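Local coordinates for protein anthranilate-CoA ligase (Stigmatella aurantiaca, PDB 4WV3) that belongs to the ANL superfamily of AMP-binding enzymes, with an AMP-binding region followed by a smaller C-terminal domain, at residues A[23-32]-A[232-242]; A[424-435]-A[479-490]. All coordinates share one frame; numbering follows the deposited sequence.

How the contacts relate
From the N terminus, the chain lays down residues 23-32 early, and contact 1 closes a loop of about 200 residues when 232-242 returns beside them. That loop holds the whole of the five-stranded parallel sheet and the beginnings of the larger mixed sheet, and contact 1 ties strand 27-30 into the latter. Contact 2 opens only after this loop is complete: residues 424-435 and 479-490 close a short excursion through strands 439-448 and 454-462, setting helix 426-433 against the end of helix 470-483 and the turn after it. The two loops follow in series and neither nest nor cross. The centres of contact 1 and contact 2 are about 43 Å apart.

Contact 1. Residues A[23-32]-A[232-242]; sequences RANKTALFTP and WYVGASCVLFP
Three backbone hydrogen bonds join strand 27-30 to the chain at 237-240 in parallel: Cys238 N gives to Ala28 O (2.9 Å), Phe30 N to Cys238 O (2.8 Å) and Leu240 N to Phe30 O (2.8 Å). Ala28 O takes a second, weak bond from Trp232 NE1 at 3.3 Å, from the edge of the indole.

Charged ends meet the backbone where helix 221-234 stops. The Lys26 chain is fully extended, its CG anti to the backbone N (chi1 175°), and this reach brings NZ to 2.8 Å from Gly235 O; Glu208 pairs with the same ammonium. Arg23 lays one guanidinium face over Gly235 CA and Val234 O. Gly235, with positive phi, is the C-prime residue of a Schellman motif, and the absence of a side chain lets the arginine lie this close.

Apolar groups pack on both faces of the sheet. On one, Leu29 CB touches Cys238 SG, and Leu29 CD2 meets the indole edge of Trp232. On the other, Phe30 CB meets Val239 CG2 at 4.0 Å, while the edge of the Phe30 ring faces Ser237 CB and Cys238 O; Ser237 OG itself bonds to Arg211. Separately, the small Ala28 CB lies beside Trp232 CZ2 (3.5 Å). Beyond the strands, the Pro32 and Pro242 rings approach through their CD atoms.

Ala28 and Leu29 both face Met36 in a classic beta bulge. The whole places strand 27-30 between 35-37 and 237-239, near one margin of the mixed sheet in the AMP-binding region.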
# COMPACT_ATOMS: atom_id res chain seq x y z
N ARG A 23 -10.38 21.21 16.83
CA ARG A 23 -11.27 20.45 15.96
C ARG A 23 -11.91 19.28 16.70
O ARG A 23 -12.12 18.21 16.12
CB ARG A 23 -10.52 19.94 14.73
CG ARG A 23 -9.93 21.03 13.86
CD ARG A 23 -9.31 20.43 12.61
NE ARG A 23 -8.57 21.43 11.83
CZ ARG A 23 -7.28 21.68 11.99
NH1 ARG A 23 -6.57 21.01 12.89
NH2 ARG A 23 -6.69 22.60 11.24
N ALA A 24 -12.21 19.48 17.98
CA ALA A 24 -12.78 18.43 18.81
C ALA A 24 -14.13 17.94 18.29
O ALA A 24 -14.46 16.76 18.43
CB ALA A 24 -12.92 18.91 20.25
N ASN A 25 -14.90 18.83 17.68
CA ASN A 25 -16.25 18.50 17.23
C ASN A 25 -16.38 18.26 15.73
O ASN A 25 -17.48 18.01 15.23
CB ASN A 25 -17.25 19.55 17.70
CG ASN A 25 -17.61 19.40 19.16
OD1 ASN A 25 -16.98 18.64 19.89
ND2 ASN A 25 -18.64 20.12 19.59
N LYS A 26 -15.27 18.33 15.00
CA LYS A 26 -15.29 17.99 13.58
C LYS A 26 -15.23 16.48 13.41
O LYS A 26 -14.41 15.81 14.05
CB LYS A 26 -14.13 18.64 12.84
CG LYS A 26 -14.04 18.21 11.38
CD LYS A 26 -12.88 18.86 10.65
CE LYS A 26 -12.83 18.39 9.20
NZ LYS A 26 -11.73 19.03 8.42
N THR A 27 -16.09 15.94 12.55
CA THR A 27 -16.09 14.51 12.28
C THR A 27 -14.78 14.08 11.63
O THR A 27 -14.42 14.58 10.57
CB THR A 27 -17.26 14.11 11.37
OG1 THR A 27 -18.48 14.68 11.86
CG2 THR A 27 -17.40 12.59 11.31
N ALA A 28 -14.07 13.17 12.29
CA ALA A 28 -12.75 12.75 11.84
C ALA A 28 -12.80 11.57 10.88
O ALA A 28 -12.15 11.58 9.83
CB ALA A 28 -11.86 12.44 13.03
N LEU A 29 -13.55 10.53 11.24
CA LEU A 29 -13.66 9.35 10.39
C LEU A 29 -15.10 9.02 10.00
O LEU A 29 -16.02 9.14 10.81
CB LEU A 29 -12.97 8.14 11.04
CG LEU A 29 -13.37 7.72 12.46
CD1 LEU A 29 -14.56 6.77 12.46
CD2 LEU A 29 -12.18 7.09 13.17
N PHE A 30 -15.29 8.61 8.75
CA PHE A 30 -16.59 8.21 8.25
C PHE A 30 -16.62 6.72 7.90
O PHE A 30 -15.86 6.27 7.04
CB PHE A 30 -16.98 9.03 7.03
CG PHE A 30 -17.29 10.47 7.33
CD1 PHE A 30 -16.29 11.43 7.29
CD2 PHE A 30 -18.58 10.86 7.65
CE1 PHE A 30 -16.58 12.76 7.57
CE2 PHE A 30 -18.87 12.18 7.93
CZ PHE A 30 -17.87 13.13 7.88
N THR A 31 -17.49 5.97 8.57
CA THR A 31 -17.70 4.56 8.25
C THR A 31 -19.20 4.32 8.10
O THR A 31 -20.00 5.07 8.65
CB THR A 31 -17.14 3.63 9.35
OG1 THR A 31 -17.88 3.80 10.56
CG2 THR A 31 -15.67 3.93 9.61
N PRO A 32 -19.59 3.29 7.33
CA PRO A 32 -21.01 2.97 7.15
C PRO A 32 -21.74 2.70 8.46
O PRO A 32 -22.95 2.90 8.53
CB PRO A 32 -20.97 1.70 6.30
CG PRO A 32 -19.70 1.80 5.54
CD PRO A 32 -18.72 2.44 6.49
N TRP A 232 -5.24 13.51 8.88
CA TRP A 232 -5.39 13.96 10.27
C TRP A 232 -4.26 14.89 10.69
O TRP A 232 -4.39 15.65 11.64
CB TRP A 232 -5.50 12.77 11.22
CG TRP A 232 -6.84 12.11 11.20
CD1 TRP A 232 -7.83 12.29 10.28
CD2 TRP A 232 -7.36 11.17 12.15
NE1 TRP A 232 -8.92 11.52 10.59
CE2 TRP A 232 -8.66 10.82 11.74
CE3 TRP A 232 -6.84 10.59 13.32
CZ2 TRP A 232 -9.45 9.92 12.45
CZ3 TRP A 232 -7.63 9.69 14.02
CH2 TRP A 232 -8.92 9.37 13.58
N TYR A 233 -3.14 14.81 9.97
CA TYR A 233 -2.00 15.68 10.23
C TYR A 233 -2.33 17.13 9.91
O TYR A 233 -1.76 18.05 10.50
CB TYR A 233 -0.79 15.21 9.41
CG TYR A 233 0.45 16.06 9.58
CD1 TYR A 233 1.21 15.98 10.74
CD2 TYR A 233 0.87 16.92 8.58
CE1 TYR A 233 2.35 16.75 10.90
CE2 TYR A 233 2.01 17.69 8.73
CZ TYR A 233 2.74 17.60 9.89
OH TYR A 233 3.87 18.37 10.04
N VAL A 234 -3.27 17.34 8.99
CA VAL A 234 -3.68 18.69 8.61
C VAL A 234 -5.11 19.01 9.03
O VAL A 234 -5.60 20.11 8.78
CB VAL A 234 -3.54 18.91 7.09
CG1 VAL A 234 -2.10 18.71 6.65
CG2 VAL A 234 -4.47 17.98 6.33
N GLY A 235 -5.77 18.06 9.68
CA GLY A 235 -7.11 18.27 10.18
C GLY A 235 -8.21 17.80 9.25
O GLY A 235 -9.40 18.00 9.52
N ALA A 236 -7.82 17.16 8.15
CA ALA A 236 -8.78 16.63 7.19
C ALA A 236 -9.45 15.37 7.73
O ALA A 236 -8.94 14.73 8.66
CB ALA A 236 -8.10 16.35 5.86
N SER A 237 -10.59 15.01 7.15
CA SER A 237 -11.32 13.82 7.56
C SER A 237 -11.01 12.65 6.63
O SER A 237 -10.43 12.84 5.56
CB SER A 237 -12.82 14.09 7.58
OG SER A 237 -13.28 14.49 6.30
N CYS A 238 -11.39 11.45 7.04
CA CYS A 238 -11.14 10.25 6.24
C CYS A 238 -12.35 9.32 6.18
O CYS A 238 -13.22 9.37 7.06
CB CYS A 238 -9.92 9.49 6.78
SG CYS A 238 -10.13 8.82 8.44
N VAL A 239 -12.40 8.49 5.15
CA VAL A 239 -13.50 7.55 4.96
C VAL A 239 -12.97 6.11 4.93
O VAL A 239 -12.05 5.80 4.17
CB VAL A 239 -14.27 7.83 3.66
CG1 VAL A 239 -15.41 6.84 3.48
CG2 VAL A 239 -14.79 9.27 3.65
N LEU A 240 -13.55 5.25 5.76
CA LEU A 240 -13.08 3.87 5.88
C LEU A 240 -14.09 2.86 5.33
O LEU A 240 -15.26 2.86 5.71
CB LEU A 240 -12.77 3.55 7.35
CG LEU A 240 -11.80 4.51 8.04
CD1 LEU A 240 -11.59 4.11 9.49
CD2 LEU A 240 -10.47 4.58 7.30
N PHE A 241 -13.62 2.01 4.42
CA PHE A 241 -14.46 1.01 3.78
C PHE A 241 -14.11 -0.39 4.26
O PHE A 241 -13.06 -0.93 3.89
CB PHE A 241 -14.32 1.11 2.26
CG PHE A 241 -15.14 0.10 1.50
CD1 PHE A 241 -16.51 0.28 1.35
CD2 PHE A 241 -14.55 -1.01 0.93
CE1 PHE A 241 -17.27 -0.64 0.65
CE2 PHE A 241 -15.30 -1.94 0.24
CZ PHE A 241 -16.66 -1.75 0.10
N PRO A 242 -14.98 -0.99 5.09
CA PRO A 242 -14.72 -2.29 5.71
C PRO A 242 -15.00 -3.47 4.78
O PRO A 242 -14.48 -4.56 5.01
CB PRO A 242 -15.72 -2.31 6.87
CG PRO A 242 -16.86 -1.50 6.38
CD PRO A 242 -16.27 -0.42 5.51

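Contact 2. Residues A[424-435]-A[479-490]; sequences VSPVEVESTLIQ and HCTEKMAAYKRP
His479 turns the edge of its imidazole to helix 426-433, with Thr432 O and Gln435 OE1 both in the ring plane. The Tyr487 ring carries Lys488 CD over one face, and its edge meets Val424 CG2 at 3.7 Å from CD1.

His479 NE2 donates to Thr432 O (2.8 Å), arriving from above the carbonyl plane, 37° out of it. Gln435 N reaches that oxygen from the opposite face, and this carbonyl thus serves two donors. With its CG anti to the backbone N (chi1 176°), the histidine extends across to this acceptor. Gln435 OE1 receives a weak bond from Lys483 NZ.

Between the polar ends lies an apolar seam. The unbranched, apolar Met484 can lie across Val429, its SD 3.8 Å from Val429 CG1. Thr432 CG2 touches Lys483 CB, while Leu433 CD2 reaches Cys480 SG at 3.6 Å. Strand 439-448 backs Val429 and Leu433.

Glu428, extended from the helix, meets the bent Lys488 chain in a salt bridge, NZ to OE1 at 2.6 Å and from above the carboxylate plane. Ser425 OG caps Glu428 N.

The donation to Thr432 O implies that NE2 carries a proton, while the salt bridge probably favours a charged Glu428 and Lys488; polar bonds thus flank the apolar packing between helix 426-433, with Val424 just before it, and the end of helix 470-483 with the turn that follows.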
# COMPACT_ATOMS: atom_id res chain seq x y z
N VAL A 424 14.15 -6.93 -20.94
CA VAL A 424 12.79 -6.58 -21.33
C VAL A 424 11.96 -6.19 -20.11
O VAL A 424 11.80 -6.96 -19.17
CB VAL A 424 12.10 -7.74 -22.07
CG1 VAL A 424 10.63 -7.42 -22.31
CG2 VAL A 424 12.81 -8.03 -23.38
N SER A 425 11.43 -4.96 -20.14
CA SER A 425 10.59 -4.46 -19.07
C SER A 425 9.17 -4.98 -19.20
O SER A 425 8.52 -4.77 -20.22
CB SER A 425 10.58 -2.93 -19.07
OG SER A 425 9.58 -2.43 -18.21
N PRO A 426 8.68 -5.69 -18.17
CA PRO A 426 7.29 -6.16 -18.17
C PRO A 426 6.31 -4.99 -18.10
O PRO A 426 5.25 -5.05 -18.71
CB PRO A 426 7.21 -7.01 -16.90
CG PRO A 426 8.30 -6.50 -16.02
CD PRO A 426 9.41 -6.10 -16.96
N VAL A 427 6.68 -3.94 -17.37
CA VAL A 427 5.82 -2.77 -17.22
C VAL A 427 5.52 -2.12 -18.56
O VAL A 427 4.37 -1.78 -18.85
CB VAL A 427 6.46 -1.72 -16.28
CG1 VAL A 427 5.59 -0.47 -16.21
CG2 VAL A 427 6.66 -2.31 -14.89
N GLU A 428 6.55 -1.95 -19.39
CA GLU A 428 6.38 -1.35 -20.71
C GLU A 428 5.47 -2.20 -21.60
O GLU A 428 4.59 -1.67 -22.28
CB GLU A 428 7.73 -1.16 -21.40
CG GLU A 428 7.61 -0.59 -22.80
CD GLU A 428 8.94 -0.56 -23.53
OE1 GLU A 428 9.97 -0.87 -22.90
OE2 GLU A 428 8.94 -0.24 -24.74
N VAL A 429 5.69 -3.51 -21.59
CA VAL A 429 4.89 -4.42 -22.40
C VAL A 429 3.44 -4.45 -21.92
O VAL A 429 2.51 -4.39 -22.73
CB VAL A 429 5.49 -5.84 -22.41
CG1 VAL A 429 4.66 -6.76 -23.31
CG2 VAL A 429 6.93 -5.80 -22.89
N GLU A 430 3.26 -4.54 -20.61
CA GLU A 430 1.92 -4.53 -20.02
C GLU A 430 1.20 -3.22 -20.28
O GLU A 430 -0.02 -3.20 -20.50
CB GLU A 430 2.00 -4.79 -18.51
CG GLU A 430 2.41 -6.21 -18.14
CD GLU A 430 2.78 -6.35 -16.67
OE1 GLU A 430 2.50 -5.41 -15.90
OE2 GLU A 430 3.36 -7.39 -16.30
N SER A 431 1.95 -2.12 -20.27
CA SER A 431 1.38 -0.80 -20.52
C SER A 431 0.91 -0.66 -21.96
O SER A 431 -0.03 0.07 -22.26
CB SER A 431 2.40 0.29 -20.20
OG SER A 431 1.90 1.58 -20.52
N THR A 432 1.58 -1.38 -22.86
CA THR A 432 1.22 -1.37 -24.27
C THR A 432 -0.02 -2.22 -24.51
O THR A 432 -0.92 -1.83 -25.25
CB THR A 432 2.38 -1.88 -25.15
OG1 THR A 432 3.49 -0.98 -25.05
CG2 THR A 432 1.95 -1.98 -26.61
N LEU A 433 -0.06 -3.39 -23.88
CA LEU A 433 -1.18 -4.31 -24.02
C LEU A 433 -2.49 -3.69 -23.52
O LEU A 433 -3.55 -3.90 -24.11
CB LEU A 433 -0.90 -5.61 -23.26
CG LEU A 433 0.16 -6.54 -23.85
CD1 LEU A 433 0.60 -7.56 -22.81
CD2 LEU A 433 -0.38 -7.24 -25.08
N ILE A 434 -2.40 -2.93 -22.44
CA ILE A 434 -3.60 -2.36 -21.82
C ILE A 434 -4.19 -1.22 -22.65
O ILE A 434 -5.31 -0.78 -22.39
CB ILE A 434 -3.31 -1.88 -20.37
CG1 ILE A 434 -4.58 -1.94 -19.52
CG2 ILE A 434 -2.69 -0.49 -20.38
CD1 ILE A 434 -4.35 -1.63 -18.06
N GLN A 435 -3.44 -0.75 -23.64
CA GLN A 435 -3.94 0.27 -24.55
C GLN A 435 -5.10 -0.25 -25.39
O GLN A 435 -6.00 0.52 -25.75
CB GLN A 435 -2.82 0.78 -25.47
CG GLN A 435 -1.76 1.61 -24.76
CD GLN A 435 -0.65 2.05 -25.69
OE1 GLN A 435 -0.54 1.57 -26.82
NE2 GLN A 435 0.17 2.98 -25.23
N HIS A 479 -0.96 -4.89 -32.64
CA HIS A 479 -0.77 -3.73 -31.78
C HIS A 479 0.62 -3.76 -31.15
O HIS A 479 1.24 -2.71 -30.95
CB HIS A 479 -1.85 -3.69 -30.70
CG HIS A 479 -1.67 -2.58 -29.71
ND1 HIS A 479 -1.69 -1.25 -30.07
CD2 HIS A 479 -1.47 -2.61 -28.37
CE1 HIS A 479 -1.51 -0.50 -29.00
NE2 HIS A 479 -1.37 -1.30 -27.95
N CYS A 480 1.10 -4.95 -30.83
CA CYS A 480 2.41 -5.11 -30.22
C CYS A 480 3.53 -4.96 -31.24
O CYS A 480 4.66 -4.60 -30.90
CB CYS A 480 2.52 -6.47 -29.52
SG CYS A 480 1.48 -6.64 -28.06
N THR A 481 3.21 -5.23 -32.50
CA THR A 481 4.18 -5.09 -33.58
C THR A 481 4.42 -3.61 -33.89
O THR A 481 5.54 -3.21 -34.22
CB THR A 481 3.70 -5.81 -34.86
OG1 THR A 481 3.41 -7.18 -34.56
CG2 THR A 481 4.76 -5.75 -35.95
N GLU A 482 3.37 -2.81 -33.75
CA GLU A 482 3.45 -1.39 -34.06
C GLU A 482 4.06 -0.56 -32.93
O GLU A 482 4.66 0.49 -33.18
CB GLU A 482 2.06 -0.84 -34.41
CG GLU A 482 1.50 -1.36 -35.71
CD GLU A 482 0.08 -0.88 -35.97
OE1 GLU A 482 -0.67 -0.69 -34.99
OE2 GLU A 482 -0.28 -0.68 -37.15
N LYS A 483 3.92 -1.03 -31.70
CA LYS A 483 4.30 -0.23 -30.54
C LYS A 483 5.60 -0.66 -29.85
O LYS A 483 6.27 0.16 -29.21
CB LYS A 483 3.17 -0.18 -29.51
CG LYS A 483 2.24 1.02 -29.66
CD LYS A 483 1.47 0.99 -30.97
CE LYS A 483 0.60 2.22 -31.12
NZ LYS A 483 -0.39 2.34 -30.02
N MET A 484 5.97 -1.93 -29.98
CA MET A 484 7.15 -2.44 -29.30
C MET A 484 8.15 -3.07 -30.26
O MET A 484 7.80 -3.49 -31.36
CB MET A 484 6.75 -3.47 -28.24
CG MET A 484 5.76 -2.96 -27.22
SD MET A 484 5.41 -4.21 -25.97
CE MET A 484 5.00 -5.61 -27.02
N ALA A 485 9.41 -3.12 -29.83
CA ALA A 485 10.45 -3.79 -30.60
C ALA A 485 10.18 -5.29 -30.61
O ALA A 485 9.47 -5.80 -29.74
CB ALA A 485 11.83 -3.50 -30.02
N ALA A 486 10.74 -5.98 -31.60
CA ALA A 486 10.42 -7.39 -31.83
C ALA A 486 10.74 -8.29 -30.63
O ALA A 486 9.98 -9.21 -30.33
CB ALA A 486 11.16 -7.89 -33.06
N TYR A 487 11.85 -8.02 -29.95
CA TYR A 487 12.27 -8.86 -28.84
C TYR A 487 11.42 -8.64 -27.59
O TYR A 487 11.47 -9.44 -26.65
CB TYR A 487 13.75 -8.64 -28.53
CG TYR A 487 14.09 -7.26 -28.01
CD1 TYR A 487 14.17 -7.01 -26.64
CD2 TYR A 487 14.33 -6.21 -28.88
CE1 TYR A 487 14.48 -5.75 -26.17
CE2 TYR A 487 14.64 -4.95 -28.42
CZ TYR A 487 14.72 -4.72 -27.06
OH TYR A 487 15.02 -3.47 -26.59
N LYS A 488 10.65 -7.56 -27.57
CA LYS A 488 9.79 -7.24 -26.43
C LYS A 488 8.38 -7.78 -26.61
O LYS A 488 7.59 -7.82 -25.66
CB LYS A 488 9.75 -5.73 -26.19
CG LYS A 488 11.07 -5.14 -25.73
CD LYS A 488 11.42 -3.91 -26.55
CE LYS A 488 10.65 -2.68 -26.09
NZ LYS A 488 11.24 -2.12 -24.85
N ARG A 489 8.06 -8.20 -27.83
CA ARG A 489 6.72 -8.70 -28.14
C ARG A 489 6.47 -10.07 -27.52
O ARG A 489 7.33 -10.95 -27.58
CB ARG A 489 6.52 -8.77 -29.66
CG ARG A 489 6.62 -7.42 -30.35
CD ARG A 489 6.81 -7.57 -31.85
NE ARG A 489 7.18 -6.31 -32.48
CZ ARG A 489 7.70 -6.21 -33.70
NH1 ARG A 489 7.92 -7.30 -34.42
NH2 ARG A 489 8.01 -5.02 -34.19
N PRO A 490 5.29 -10.25 -26.92
CA PRO A 490 4.91 -11.51 -26.28
C PRO A 490 4.86 -12.68 -27.26
O PRO A 490 4.10 -12.65 -28.23
CB PRO A 490 3.50 -11.23 -25.73
CG PRO A 490 3.01 -10.05 -26.50
CD PRO A 490 4.23 -9.23 -26.79